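Local coordinates for S12 family peptidase (PDB 3WWX), which probably hydrolyses amide bonds of D-configured substrates, as a serine hydrolase of the S12 peptidase family with a beta-lactamase-type fold, at residues 198-203 with 230-235; 110-115 with 158-163; 190-195 with 247-252; 128-133 with 226-231; 61-66 with 168-173. All coordinates share one frame; numbering follows the deposited sequence.

Contact 1 of 5, residues 198-203 with 230-235; sequences PGTRSA and NPSIAG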
# COMPACT_ATOMS: atom_id res chain seq x y z
N PRO A 198 5.27 4.47 -11.70
CA PRO A 198 6.30 5.36 -12.24
C PRO A 198 7.69 4.76 -12.45
O PRO A 198 8.49 5.30 -13.21
CB PRO A 198 6.36 6.49 -11.21
CG PRO A 198 5.86 5.87 -9.94
CD PRO A 198 4.80 4.90 -10.37
N GLY A 199 8.01 3.65 -11.78
CA GLY A 199 9.32 3.03 -11.97
C GLY A 199 10.38 3.84 -11.27
O GLY A 199 10.40 3.89 -10.03
N THR A 200 11.28 4.44 -12.03
CA THR A 200 12.29 5.33 -11.43
C THR A 200 11.96 6.81 -11.65
O THR A 200 12.72 7.70 -11.24
CB THR A 200 13.66 5.04 -11.95
OG1 THR A 200 13.58 5.15 -13.34
CG2 THR A 200 14.08 3.62 -11.64
N ARG A 201 10.85 7.09 -12.30
CA ARG A 201 10.48 8.48 -12.58
C ARG A 201 10.10 9.23 -11.31
O ARG A 201 9.32 8.72 -10.50
CB ARG A 201 9.30 8.53 -13.54
CG ARG A 201 9.62 7.98 -14.92
CD ARG A 201 8.60 8.36 -15.97
NE ARG A 201 7.21 8.20 -15.55
CZ ARG A 201 6.50 7.10 -15.70
NH1 ARG A 201 7.03 6.01 -16.25
NH2 ARG A 201 5.23 7.08 -15.27
N SER A 202 10.64 10.45 -11.16
CA SER A 202 10.49 11.19 -9.92
C SER A 202 9.43 12.28 -9.93
O SER A 202 9.05 12.78 -8.88
CB SER A 202 11.83 11.82 -9.50
OG SER A 202 12.20 12.88 -10.39
N ALA A 203 8.95 12.66 -11.11
CA ALA A 203 8.01 13.78 -11.21
C ALA A 203 6.62 13.38 -10.76
O ALA A 203 6.26 12.20 -10.78
CB ALA A 203 7.97 14.32 -12.64
N ASN A 230 12.72 9.21 -6.40
CA ASN A 230 12.77 7.99 -7.20
C ASN A 230 12.02 6.88 -6.46
O ASN A 230 12.46 6.45 -5.40
CB ASN A 230 14.23 7.60 -7.43
CG ASN A 230 14.40 6.42 -8.36
OD1 ASN A 230 13.62 5.45 -8.35
ND2 ASN A 230 15.44 6.48 -9.18
N PRO A 231 10.86 6.44 -7.00
CA PRO A 231 10.01 5.51 -6.24
C PRO A 231 10.52 4.08 -6.18
O PRO A 231 9.83 3.24 -5.56
CB PRO A 231 8.68 5.53 -7.01
CG PRO A 231 8.77 6.65 -7.95
CD PRO A 231 10.20 6.91 -8.22
N SER A 232 11.68 3.81 -6.77
CA SER A 232 12.25 2.47 -6.68
C SER A 232 12.63 2.07 -5.26
O SER A 232 12.87 0.89 -5.00
CB SER A 232 13.43 2.32 -7.64
OG SER A 232 14.52 3.13 -7.25
N ILE A 233 12.69 3.02 -4.32
CA ILE A 233 12.83 2.66 -2.92
C ILE A 233 11.69 1.75 -2.45
O ILE A 233 11.85 1.01 -1.48
CB ILE A 233 12.86 3.88 -2.00
CG1 ILE A 233 11.68 4.80 -2.24
CG2 ILE A 233 14.20 4.63 -2.13
CD1 ILE A 233 11.46 5.85 -1.12
N ALA A 234 10.55 1.82 -3.13
CA ALA A 234 9.35 1.06 -2.77
C ALA A 234 9.00 -0.04 -3.79
O ALA A 234 8.63 -1.16 -3.41
CB ALA A 234 8.18 2.04 -2.60
N GLY A 235 9.08 0.27 -5.07
CA GLY A 235 8.68 -0.67 -6.09
C GLY A 235 7.33 -1.31 -5.82
O GLY A 235 6.35 -0.62 -5.52
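Asn-230 lays its amide alongside Thr-200, the two side chains pointing the same way, with ND2 of Asn-230 3.6 Å from CB of Thr-200 and OD1 of Asn-230 3.4 Å from CA of Thr-200. A trans first torsion (N to CG, chi1 -174°) directs the Asn-230 amide so that OD1 can bend back to its own chain. This oxygen accepts from N of Ser-232 at 3.0 Å, in the carbonyl plane, and from OG of Ser-232 at 2.7 Å, arriving from above that plane. Next comes Pro-231, whose ring crosses that of Pro-198 obliquely, CG of Pro-231 lying 3.6 Å from CG of Pro-198. Its CD tucks in 3.0 Å from O of Arg-201. Proline suits the place: it has no N-H to satisfy, and its compact, puckered ring lies against Pro-198 and the carbonyls of Gly-199 and Arg-201. Ser-232 brushes Gly-199 with CB, while its OG also pairs with N of Trp-134. Across from these residues, N of Arg-201 bonds O of Pro-198 at 3.1 Å and closes a type II' beta turn, with Gly-199 supplying the positive phi its second position requires. An Asx turn leading into a 3-10 segment is thus packed against a type II' turn, joining two loops of the beta-lactamase-type fold.

Contact 2 of 5, residues 110-115 with 158-163; sequences SYTEDP and YSNTNF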
# COMPACT_ATOMS: atom_id res chain seq x y z
N SER A 110 12.47 -6.65 7.05
CA SER A 110 12.01 -5.53 6.23
C SER A 110 13.16 -4.57 5.91
O SER A 110 13.73 -3.94 6.81
CB SER A 110 10.90 -4.79 6.97
OG SER A 110 10.32 -3.85 6.09
N TYR A 111 13.51 -4.45 4.63
CA TYR A 111 14.72 -3.72 4.24
C TYR A 111 14.64 -2.26 4.65
O TYR A 111 15.66 -1.60 4.82
CB TYR A 111 15.00 -3.82 2.73
CG TYR A 111 13.94 -3.13 1.88
CD1 TYR A 111 12.83 -3.83 1.45
CD2 TYR A 111 14.05 -1.79 1.53
CE1 TYR A 111 11.84 -3.22 0.68
CE2 TYR A 111 13.05 -1.18 0.75
CZ TYR A 111 11.98 -1.91 0.34
OH TYR A 111 10.98 -1.33 -0.43
N THR A 112 13.43 -1.73 4.80
CA THR A 112 13.28 -0.32 5.13
C THR A 112 13.69 -0.02 6.57
O THR A 112 13.84 1.14 6.93
CB THR A 112 11.81 0.14 4.93
OG1 THR A 112 10.92 -0.75 5.60
CG2 THR A 112 11.47 0.15 3.45
N GLU A 113 13.89 -1.07 7.36
CA GLU A 113 14.37 -0.94 8.74
C GLU A 113 15.88 -1.06 8.87
O GLU A 113 16.43 -0.82 9.94
CB GLU A 113 13.69 -1.98 9.62
CG GLU A 113 12.18 -1.87 9.65
CD GLU A 113 11.70 -0.50 10.07
OE1 GLU A 113 12.18 0.01 11.10
OE2 GLU A 113 10.84 0.07 9.37
N ASP A 114 16.57 -1.39 7.78
CA ASP A 114 18.03 -1.50 7.84
C ASP A 114 18.60 -0.14 8.20
O ASP A 114 18.23 0.86 7.60
CB ASP A 114 18.57 -1.96 6.51
CG ASP A 114 20.06 -1.88 6.46
OD1 ASP A 114 20.72 -2.79 7.01
OD2 ASP A 114 20.57 -0.90 5.88
N PRO A 115 19.53 -0.07 9.18
CA PRO A 115 20.02 1.25 9.60
C PRO A 115 20.66 2.08 8.49
O PRO A 115 20.40 3.28 8.41
CB PRO A 115 21.01 0.91 10.72
CG PRO A 115 20.44 -0.36 11.30
CD PRO A 115 19.95 -1.13 10.10
N TYR A 158 4.81 -6.76 9.51
CA TYR A 158 4.75 -6.08 8.23
C TYR A 158 6.15 -5.87 7.70
O TYR A 158 6.98 -5.23 8.36
CB TYR A 158 4.07 -4.74 8.43
CG TYR A 158 3.65 -4.06 7.16
CD1 TYR A 158 4.54 -3.28 6.45
CD2 TYR A 158 2.36 -4.18 6.69
CE1 TYR A 158 4.14 -2.62 5.29
CE2 TYR A 158 1.95 -3.52 5.54
CZ TYR A 158 2.84 -2.75 4.86
OH TYR A 158 2.47 -2.07 3.73
N SER A 159 6.41 -6.36 6.49
CA SER A 159 7.74 -6.26 5.89
C SER A 159 7.67 -5.90 4.42
O SER A 159 7.01 -6.58 3.63
CB SER A 159 8.50 -7.58 6.04
OG SER A 159 9.71 -7.51 5.30
N ASN A 160 8.33 -4.81 4.07
CA ASN A 160 8.30 -4.34 2.69
C ASN A 160 9.04 -5.30 1.78
O ASN A 160 8.72 -5.39 0.59
CB ASN A 160 8.85 -2.92 2.64
CG ASN A 160 7.90 -1.94 3.28
OD1 ASN A 160 6.73 -1.89 2.91
ND2 ASN A 160 8.35 -1.24 4.30
N THR A 161 10.01 -6.03 2.31
CA THR A 161 10.76 -7.00 1.50
C THR A 161 9.81 -8.04 0.94
O THR A 161 10.01 -8.54 -0.17
CB THR A 161 11.83 -7.71 2.33
OG1 THR A 161 12.51 -6.74 3.13
CG2 THR A 161 12.84 -8.40 1.41
N ASN A 162 8.76 -8.36 1.68
CA ASN A 162 7.82 -9.37 1.21
C ASN A 162 7.23 -9.02 -0.13
O ASN A 162 7.07 -9.90 -0.97
CB ASN A 162 6.70 -9.56 2.21
CG ASN A 162 7.13 -10.38 3.40
OD1 ASN A 162 7.96 -11.28 3.27
ND2 ASN A 162 6.56 -10.09 4.55
N PHE A 163 6.92 -7.74 -0.35
CA PHE A 163 6.29 -7.34 -1.60
C PHE A 163 7.26 -7.00 -2.70
O PHE A 163 6.92 -7.14 -3.87
CB PHE A 163 5.22 -6.27 -1.37
CG PHE A 163 3.92 -6.88 -0.91
CD1 PHE A 163 3.79 -7.39 0.37
CD2 PHE A 163 2.84 -6.97 -1.77
CE1 PHE A 163 2.63 -8.01 0.79
CE2 PHE A 163 1.66 -7.58 -1.34
CZ PHE A 163 1.56 -8.09 -0.06
O HOH W 1 8.88 -2.43 7.94
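OG of Ser-110 accepts from N of Asn-160 at 3.0 Å in a fairly straight bond (160°), where helix 160-174 begins; OG lies opposite its own N (chi1 -171°), which carries it there. N of Tyr-111 donates to OG1 of Thr-161 at 2.9 Å, and ND2 of Asn-160 donates to OG1 of Thr-112 at 2.9 Å, nearly in the amide plane. Tyr-111 supplies the apolar part: its CE1 lies 3.6 Å from CB of Asn-160, with ring and amide planes 61° apart, while Thr-161 OG1 sits at the ring edge. A second shell positions these groups. OG of Ser-110 and OG1 of Thr-112 pair at 3.2 Å, and a water lies 2.7 Å from OG of Ser-110. Ser-159 N-caps the helix through a weak bond from N of Thr-161, and its OG also meets O of Ile-108. Thr-161 OG1 reaches O of Tyr-109, and Tyr-111 OH reaches O of Ile-233. Small hydroxyl residues suit this buried seam because each can serve two partners. Tyr-158 and Asn-160 both meet NZ of Lys-56, consistent with the Tyr-Xaa-Asn motif of class C beta-lactamases and related S12 peptidases. Held by Thr-112, ND2 fixes the amide rotation and leaves OD1 to that lysine.

Contact 3 of 5, residues 190-195 with 247-252; sequences LKLRAT and LQTFYR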
# COMPACT_ATOMS: atom_id res chain seq x y z
N LEU A 190 -9.79 -1.35 -15.90
CA LEU A 190 -10.64 -0.52 -15.04
C LEU A 190 -10.63 0.94 -15.46
O LEU A 190 -11.29 1.75 -14.81
CB LEU A 190 -10.22 -0.63 -13.58
CG LEU A 190 -10.43 -1.96 -12.85
CD1 LEU A 190 -10.05 -1.85 -11.40
CD2 LEU A 190 -11.85 -2.45 -12.98
N LYS A 191 -9.87 1.27 -16.50
CA LYS A 191 -9.80 2.64 -17.01
C LYS A 191 -9.35 3.61 -15.92
O LYS A 191 -9.94 4.67 -15.72
CB LYS A 191 -11.15 3.06 -17.60
CG LYS A 191 -11.65 2.12 -18.71
CD LYS A 191 -13.04 2.55 -19.21
CE LYS A 191 -13.62 1.57 -20.22
NZ LYS A 191 -12.76 1.47 -21.44
N LEU A 192 -8.29 3.23 -15.20
CA LEU A 192 -7.74 4.07 -14.11
C LEU A 192 -6.78 5.12 -14.67
O LEU A 192 -5.55 4.97 -14.60
CB LEU A 192 -7.03 3.21 -13.08
CG LEU A 192 -7.85 2.06 -12.49
CD1 LEU A 192 -7.07 1.40 -11.39
CD2 LEU A 192 -9.20 2.56 -11.94
N ARG A 193 -7.37 6.18 -15.20
CA ARG A 193 -6.65 7.17 -15.98
C ARG A 193 -5.74 8.08 -15.16
O ARG A 193 -4.95 8.82 -15.73
CB ARG A 193 -7.65 8.01 -16.78
CG ARG A 193 -8.30 7.21 -17.91
CD ARG A 193 -9.47 7.91 -18.56
NE ARG A 193 -10.43 6.93 -19.07
CZ ARG A 193 -11.46 7.21 -19.86
NH1 ARG A 193 -11.68 8.46 -20.26
NH2 ARG A 193 -12.27 6.24 -20.26
N ALA A 194 -5.86 8.04 -13.83
CA ALA A 194 -5.02 8.85 -12.96
C ALA A 194 -4.00 7.99 -12.20
O ALA A 194 -3.35 8.47 -11.27
CB ALA A 194 -5.88 9.61 -11.95
N THR A 195 -3.86 6.73 -12.60
CA THR A 195 -3.06 5.75 -11.86
C THR A 195 -1.86 5.29 -12.67
O THR A 195 -2.02 4.88 -13.83
CB THR A 195 -3.93 4.54 -11.49
OG1 THR A 195 -5.04 5.01 -10.71
CG2 THR A 195 -3.17 3.56 -10.63
N LEU A 247 -8.68 5.10 -6.79
CA LEU A 247 -8.49 4.14 -5.70
C LEU A 247 -9.81 3.50 -5.30
O LEU A 247 -9.86 2.30 -5.02
CB LEU A 247 -7.80 4.77 -4.49
CG LEU A 247 -6.31 5.06 -4.67
CD1 LEU A 247 -5.81 5.72 -3.41
CD2 LEU A 247 -5.51 3.81 -4.98
N GLN A 248 -10.88 4.29 -5.30
CA GLN A 248 -12.20 3.73 -5.03
C GLN A 248 -12.62 2.77 -6.13
O GLN A 248 -13.11 1.67 -5.86
CB GLN A 248 -13.25 4.83 -4.89
CG GLN A 248 -13.09 5.69 -3.68
CD GLN A 248 -14.17 6.73 -3.68
OE1 GLN A 248 -15.31 6.45 -3.27
NE2 GLN A 248 -13.87 7.89 -4.22
N THR A 249 -12.43 3.17 -7.39
CA THR A 249 -12.79 2.28 -8.50
C THR A 249 -12.13 0.90 -8.35
O THR A 249 -12.74 -0.16 -8.51
CB THR A 249 -12.38 2.91 -9.83
OG1 THR A 249 -13.04 4.18 -9.94
CG2 THR A 249 -12.74 2.01 -11.01
N PHE A 250 -10.85 0.93 -7.99
CA PHE A 250 -10.09 -0.29 -7.82
C PHE A 250 -10.60 -1.13 -6.64
O PHE A 250 -10.94 -2.32 -6.82
CB PHE A 250 -8.60 0.02 -7.62
CG PHE A 250 -7.79 -1.19 -7.17
CD1 PHE A 250 -7.63 -2.28 -8.02
CD2 PHE A 250 -7.21 -1.24 -5.91
CE1 PHE A 250 -6.91 -3.39 -7.60
CE2 PHE A 250 -6.49 -2.34 -5.50
CZ PHE A 250 -6.34 -3.42 -6.36
N TYR A 251 -10.70 -0.55 -5.45
CA TYR A 251 -11.10 -1.36 -4.30
C TYR A 251 -12.56 -1.84 -4.41
O TYR A 251 -12.86 -2.97 -4.00
CB TYR A 251 -10.85 -0.62 -2.98
CG TYR A 251 -9.39 -0.70 -2.53
CD1 TYR A 251 -8.92 -1.80 -1.83
CD2 TYR A 251 -8.51 0.32 -2.81
CE1 TYR A 251 -7.59 -1.89 -1.44
CE2 TYR A 251 -7.17 0.23 -2.43
CZ TYR A 251 -6.73 -0.87 -1.74
OH TYR A 251 -5.41 -0.91 -1.38
N ARG A 252 -13.44 -1.03 -4.99
CA ARG A 252 -14.81 -1.48 -5.23
C ARG A 252 -14.81 -2.68 -6.18
O ARG A 252 -15.41 -3.71 -5.88
CB ARG A 252 -15.66 -0.36 -5.83
CG ARG A 252 -15.91 0.82 -4.89
CD ARG A 252 -16.63 1.97 -5.60
NE ARG A 252 -18.05 1.67 -5.76
CZ ARG A 252 -18.99 1.95 -4.87
NH1 ARG A 252 -18.69 2.61 -3.75
NH2 ARG A 252 -20.24 1.57 -5.11
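Leu-190 and Leu-192 both hold CG trans to their carbonyl carbons (chi1 -68° and -54°), which extends both branched ends toward helix 244-255, where Phe-250 turns its ring trans to its own N (chi1 169°). CD1 of Leu-190 therefore comes to rest 3.9 Å from CA of Phe-250. The same methyl approaches the ring at its edge rather than over a face, with CD1 of Leu-190 4.2 Å from CD1 of Phe-250. One residue back on the helix, CG2 of Thr-249 meets CD2 of Leu-192 at 3.7 Å as the two side chains lie alongside, running opposite ways. Around the leucines, the chain leaves helix 178-187 through a Schellman motif: Lys-191 takes the positive phi of its C-prime position, and N of Leu-192 returns to O of Ile-187. Leu-192 then centres an inverse gamma turn and opens a type I turn, closed by N of Thr-195 on O of Leu-192 at 3.2 Å. Threonine suits the partly exposed edge of the helix: its methyl serves the leucine, while OG1 bonds back to O of Arg-245. Ile-186 of helix 178-187 also touches Phe-250, and the ring of Phe-58 stacks on it.

Contact 4 of 5, residues 128-133 with 226-231; sequences EHRYDT and VSTLNP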
# COMPACT_ATOMS: atom_id res chain seq x y z
N GLU A 128 20.23 13.91 -0.21
CA GLU A 128 21.29 13.45 -1.10
C GLU A 128 20.86 12.27 -2.00
O GLU A 128 21.18 12.23 -3.18
CB GLU A 128 22.49 13.02 -0.24
CG GLU A 128 23.65 12.46 -1.02
CD GLU A 128 24.93 12.36 -0.18
OE1 GLU A 128 25.93 11.84 -0.72
OE2 GLU A 128 24.95 12.80 0.98
N HIS A 129 20.09 11.33 -1.43
CA HIS A 129 19.85 10.04 -2.09
C HIS A 129 18.47 9.87 -2.71
O HIS A 129 18.20 8.82 -3.30
CB HIS A 129 20.12 8.91 -1.08
CG HIS A 129 21.55 8.85 -0.65
ND1 HIS A 129 22.56 8.39 -1.47
CD2 HIS A 129 22.15 9.22 0.51
CE1 HIS A 129 23.71 8.47 -0.84
NE2 HIS A 129 23.50 8.97 0.37
N ARG A 130 17.63 10.90 -2.65
CA ARG A 130 16.24 10.78 -3.07
C ARG A 130 16.04 10.30 -4.49
O ARG A 130 14.98 9.72 -4.76
CB ARG A 130 15.52 12.12 -2.92
CG ARG A 130 16.11 13.21 -3.82
CD ARG A 130 15.80 14.61 -3.34
NE ARG A 130 14.37 14.90 -3.39
CZ ARG A 130 13.79 15.91 -2.75
NH1 ARG A 130 14.53 16.73 -2.02
NH2 ARG A 130 12.47 16.09 -2.83
N TYR A 131 17.00 10.53 -5.39
CA TYR A 131 16.83 10.15 -6.79
C TYR A 131 17.59 8.88 -7.17
O TYR A 131 17.58 8.48 -8.34
CB TYR A 131 17.19 11.32 -7.72
CG TYR A 131 16.36 12.55 -7.44
CD1 TYR A 131 14.97 12.50 -7.48
CD2 TYR A 131 16.94 13.76 -7.15
CE1 TYR A 131 14.20 13.60 -7.25
CE2 TYR A 131 16.17 14.88 -6.92
CZ TYR A 131 14.81 14.79 -6.93
OH TYR A 131 14.04 15.89 -6.67
N ASP A 132 18.23 8.25 -6.19
CA ASP A 132 18.99 7.02 -6.44
C ASP A 132 18.06 5.88 -6.87
O ASP A 132 16.92 5.77 -6.40
CB ASP A 132 19.74 6.57 -5.19
CG ASP A 132 20.88 7.48 -4.80
OD1 ASP A 132 21.14 8.51 -5.46
OD2 ASP A 132 21.49 7.16 -3.77
N THR A 133 18.55 5.07 -7.81
CA THR A 133 17.82 3.91 -8.28
C THR A 133 18.19 2.68 -7.48
O THR A 133 19.38 2.34 -7.35
CB THR A 133 18.07 3.66 -9.77
OG1 THR A 133 17.48 4.73 -10.51
CG2 THR A 133 17.43 2.34 -10.21
N VAL A 226 9.12 17.15 -0.28
CA VAL A 226 9.57 15.84 -0.71
C VAL A 226 8.74 15.32 -1.89
O VAL A 226 8.67 14.11 -2.13
CB VAL A 226 9.59 14.82 0.46
CG1 VAL A 226 10.53 15.27 1.53
CG2 VAL A 226 8.20 14.59 1.03
N SER A 227 8.15 16.24 -2.64
CA SER A 227 7.26 15.84 -3.73
C SER A 227 7.95 14.91 -4.71
O SER A 227 7.35 13.91 -5.14
CB SER A 227 6.73 17.08 -4.46
OG SER A 227 6.08 17.98 -3.56
N THR A 228 9.18 15.23 -5.09
CA THR A 228 9.91 14.45 -6.07
C THR A 228 10.91 13.50 -5.42
O THR A 228 11.68 13.87 -4.55
CB THR A 228 10.64 15.35 -7.07
OG1 THR A 228 11.53 16.23 -6.36
CG2 THR A 228 9.65 16.17 -7.86
N LEU A 229 10.87 12.25 -5.87
CA LEU A 229 11.76 11.19 -5.39
C LEU A 229 11.67 10.03 -6.38
O LEU A 229 10.68 9.90 -7.09
CB LEU A 229 11.36 10.72 -3.96
CG LEU A 229 9.94 10.18 -3.75
CD1 LEU A 229 9.81 8.69 -4.11
CD2 LEU A 229 9.51 10.43 -2.32
N ASN A 230 12.72 9.21 -6.40
CA ASN A 230 12.77 7.99 -7.20
C ASN A 230 12.02 6.88 -6.46
O ASN A 230 12.46 6.45 -5.40
CB ASN A 230 14.23 7.60 -7.43
CG ASN A 230 14.40 6.42 -8.36
OD1 ASN A 230 13.62 5.45 -8.35
ND2 ASN A 230 15.44 6.48 -9.18
N PRO A 231 10.86 6.44 -7.00
CA PRO A 231 10.01 5.51 -6.24
C PRO A 231 10.52 4.08 -6.18
O PRO A 231 9.83 3.24 -5.56
CB PRO A 231 8.68 5.53 -7.01
CG PRO A 231 8.77 6.65 -7.95
CD PRO A 231 10.20 6.91 -8.22
O HOH W 2 14.00 7.70 -3.27
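Arg-130 and Asn-230 join two segments running almost in the same direction, 7° apart, through a nearly straight bond (175°) from N of Asn-230 to O of Arg-130 at 2.8 Å. A water bridges the two, donating to O of Arg-130 at 2.7 Å and to O of Asn-230 at 2.9 Å. The pairing joins the end of helix 126-129 to the loop after strand 224-225, where the Val-226 side chain is about 7 Å from the bound octane 1,8-diamine. Arg-130 bends at chi3 (-64°), which swings its guanidinium side-on against a single carbonyl: NE of Arg-130 lies 3.1 Å and NH2 of Arg-130 2.9 Å from O of Thr-228, with that oxygen in the guanidinium plane. NH2 also reaches O of Asp-225. The arginine's CG lies over the centre of the Tyr-131 ring. The Tyr-131 side chain sets out away from 226-231, yet its ring returns, and OH of Tyr-131 pairs with OG1 of Thr-228 at 2.6 Å, that OG1 lying at the ring edge, near its plane. ND2 of Asn-230 donates to O of Tyr-131 from above the carbonyl plane and to OG1 of Thr-133 at 3.0 Å. Asparagine suits the spot: its NH2 bonds 128-133 while its oxygen stays with its own strand of chain, through Ser-232. The carbonyl of Thr-228 has two donors from one arginine, whose positive charge would probably polarise it.

Contact 5 of 5, residues 61-66 with 168-173; sequences TVLLQL and MVIEKV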
# COMPACT_ATOMS: atom_id res chain seq x y z
N THR A 61 -3.10 -8.68 -6.11
CA THR A 61 -4.15 -8.99 -7.09
C THR A 61 -3.56 -9.68 -8.31
O THR A 61 -4.10 -10.66 -8.80
CB THR A 61 -4.91 -7.72 -7.50
OG1 THR A 61 -5.58 -7.18 -6.35
CG2 THR A 61 -5.98 -8.03 -8.56
N VAL A 62 -2.43 -9.19 -8.79
CA VAL A 62 -1.80 -9.81 -9.96
C VAL A 62 -1.42 -11.25 -9.65
O VAL A 62 -1.68 -12.15 -10.46
CB VAL A 62 -0.56 -9.02 -10.40
CG1 VAL A 62 0.24 -9.80 -11.43
CG2 VAL A 62 -0.98 -7.67 -10.94
N LEU A 63 -0.82 -11.51 -8.49
CA LEU A 63 -0.41 -12.87 -8.17
C LEU A 63 -1.61 -13.78 -8.02
O LEU A 63 -1.55 -14.95 -8.39
CB LEU A 63 0.44 -12.92 -6.92
CG LEU A 63 1.88 -12.56 -7.24
CD1 LEU A 63 2.60 -12.15 -5.98
CD2 LEU A 63 2.60 -13.75 -7.90
N LEU A 64 -2.71 -13.26 -7.48
CA LEU A 64 -3.92 -14.08 -7.39
C LEU A 64 -4.53 -14.37 -8.76
O LEU A 64 -5.04 -15.48 -8.98
CB LEU A 64 -4.92 -13.41 -6.43
CG LEU A 64 -4.53 -13.58 -4.96
CD1 LEU A 64 -5.15 -12.48 -4.10
CD2 LEU A 64 -4.97 -14.95 -4.46
N GLN A 65 -4.46 -13.43 -9.69
CA GLN A 65 -4.86 -13.72 -11.06
C GLN A 65 -3.97 -14.78 -11.67
O GLN A 65 -4.46 -15.70 -12.33
CB GLN A 65 -4.84 -12.47 -11.92
CG GLN A 65 -5.91 -11.44 -11.58
CD GLN A 65 -6.03 -10.39 -12.65
OE1 GLN A 65 -5.17 -10.26 -13.51
NE2 GLN A 65 -7.12 -9.63 -12.62
N LEU A 66 -2.66 -14.67 -11.48
CA LEU A 66 -1.75 -15.65 -12.07
C LEU A 66 -2.03 -17.05 -11.52
O LEU A 66 -1.96 -18.03 -12.26
CB LEU A 66 -0.29 -15.25 -11.85
CG LEU A 66 0.15 -13.97 -12.57
CD1 LEU A 66 1.51 -13.54 -12.03
CD2 LEU A 66 0.20 -14.18 -14.09
N MET A 168 9.14 -9.69 -7.75
CA MET A 168 10.12 -10.51 -8.46
C MET A 168 9.48 -11.83 -8.92
O MET A 168 9.81 -12.32 -10.02
CB MET A 168 11.33 -10.76 -7.56
CG MET A 168 12.13 -9.51 -7.34
SD MET A 168 13.35 -9.64 -6.01
CE MET A 168 14.47 -10.81 -6.72
N VAL A 169 8.57 -12.37 -8.13
CA VAL A 169 7.87 -13.62 -8.51
C VAL A 169 7.01 -13.34 -9.74
O VAL A 169 6.98 -14.13 -10.68
CB VAL A 169 7.03 -14.18 -7.37
CG1 VAL A 169 6.17 -15.35 -7.84
CG2 VAL A 169 7.91 -14.59 -6.20
N ILE A 170 6.32 -12.20 -9.75
CA ILE A 170 5.48 -11.82 -10.89
C ILE A 170 6.34 -11.76 -12.14
O ILE A 170 5.95 -12.27 -13.19
CB ILE A 170 4.76 -10.47 -10.67
CG1 ILE A 170 3.70 -10.59 -9.58
CG2 ILE A 170 4.11 -9.99 -11.98
CD1 ILE A 170 3.14 -9.21 -9.10
N GLU A 171 7.51 -11.15 -12.03
CA GLU A 171 8.39 -11.03 -13.17
C GLU A 171 8.83 -12.42 -13.67
O GLU A 171 8.92 -12.63 -14.88
CB GLU A 171 9.61 -10.14 -12.87
CG GLU A 171 10.48 -9.96 -14.11
CD GLU A 171 11.54 -8.89 -14.02
OE1 GLU A 171 12.55 -9.03 -14.74
OE2 GLU A 171 11.37 -7.90 -13.28
N LYS A 172 9.09 -13.36 -12.75
CA LYS A 172 9.53 -14.70 -13.15
C LYS A 172 8.39 -15.44 -13.85
O LYS A 172 8.60 -16.08 -14.88
CB LYS A 172 10.00 -15.50 -11.94
CG LYS A 172 10.61 -16.86 -12.25
CD LYS A 172 11.87 -16.76 -13.14
CE LYS A 172 12.96 -15.86 -12.57
NZ LYS A 172 13.73 -16.47 -11.44
N VAL A 173 7.18 -15.34 -13.30
CA VAL A 173 6.02 -16.01 -13.90
C VAL A 173 5.69 -15.45 -15.29
O VAL A 173 5.41 -16.22 -16.22
CB VAL A 173 4.77 -15.92 -12.99
CG1 VAL A 173 3.53 -16.49 -13.68
CG2 VAL A 173 5.00 -16.62 -11.67
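This is a helix-helix contact, wholly apolar, between helix 55-68 and helix 160-174 in the helical part of the beta-lactamase-type fold. The axes of 61-66 and 168-173 pass 10.3 Å apart at 36°, so that the helices run roughly the same way. Ile-170 is the central residue. Its CG1 lies 3.6 Å from CG of Leu-63 and opposite its own carbonyl carbon; chi2 of 168° then extends CD1 to 3.8 Å from CG1 of Val-62, whose side chain it crosses at about a right angle. Leu-63 also touches Val-169, the residue before Ile-170, CD2 of Leu-63 being 3.9 Å from CG1 of Val-169. One turn further on, Leu-66 and Val-173 meet tip to tip, with CD1 of Leu-66 3.9 Å from CG1 of Val-173. The longer leucines and Ile-170 span the distance between the helices, while the short valines pack near the backbone. Helix 178-187 packs against both partners, Ala-181 touching Val-62 and Tyr-178 touching Ile-170, while Thr-61 turns to Phe-250 and Leu-254 of helix 244-255.

Overall arrangement
From the N terminus, helix 55-68 opens contact 5, which closes on helix 160-174 after about a hundred residues of helices and loops, without a strand. Contact 2 is nested inside that loop and ends on the start of the same helix. Segment 128-133 leaves from within both loops, and contact 4 closes only at 226-231, so it crosses contacts 2, 3 and 5. Contact 3 ties the chain after helix 178-187 to helix 244-255; contact 1, nested within it, joins the loop after helix 178-187 to the loop after strand 224-225. Contacts 1 and 4 share Asn-230 and Pro-231. Tyr-111 OH meets Ile-233 O, linking contacts 2 and 1, while Phe-250 packs on Thr-61, linking contacts 3 and 5.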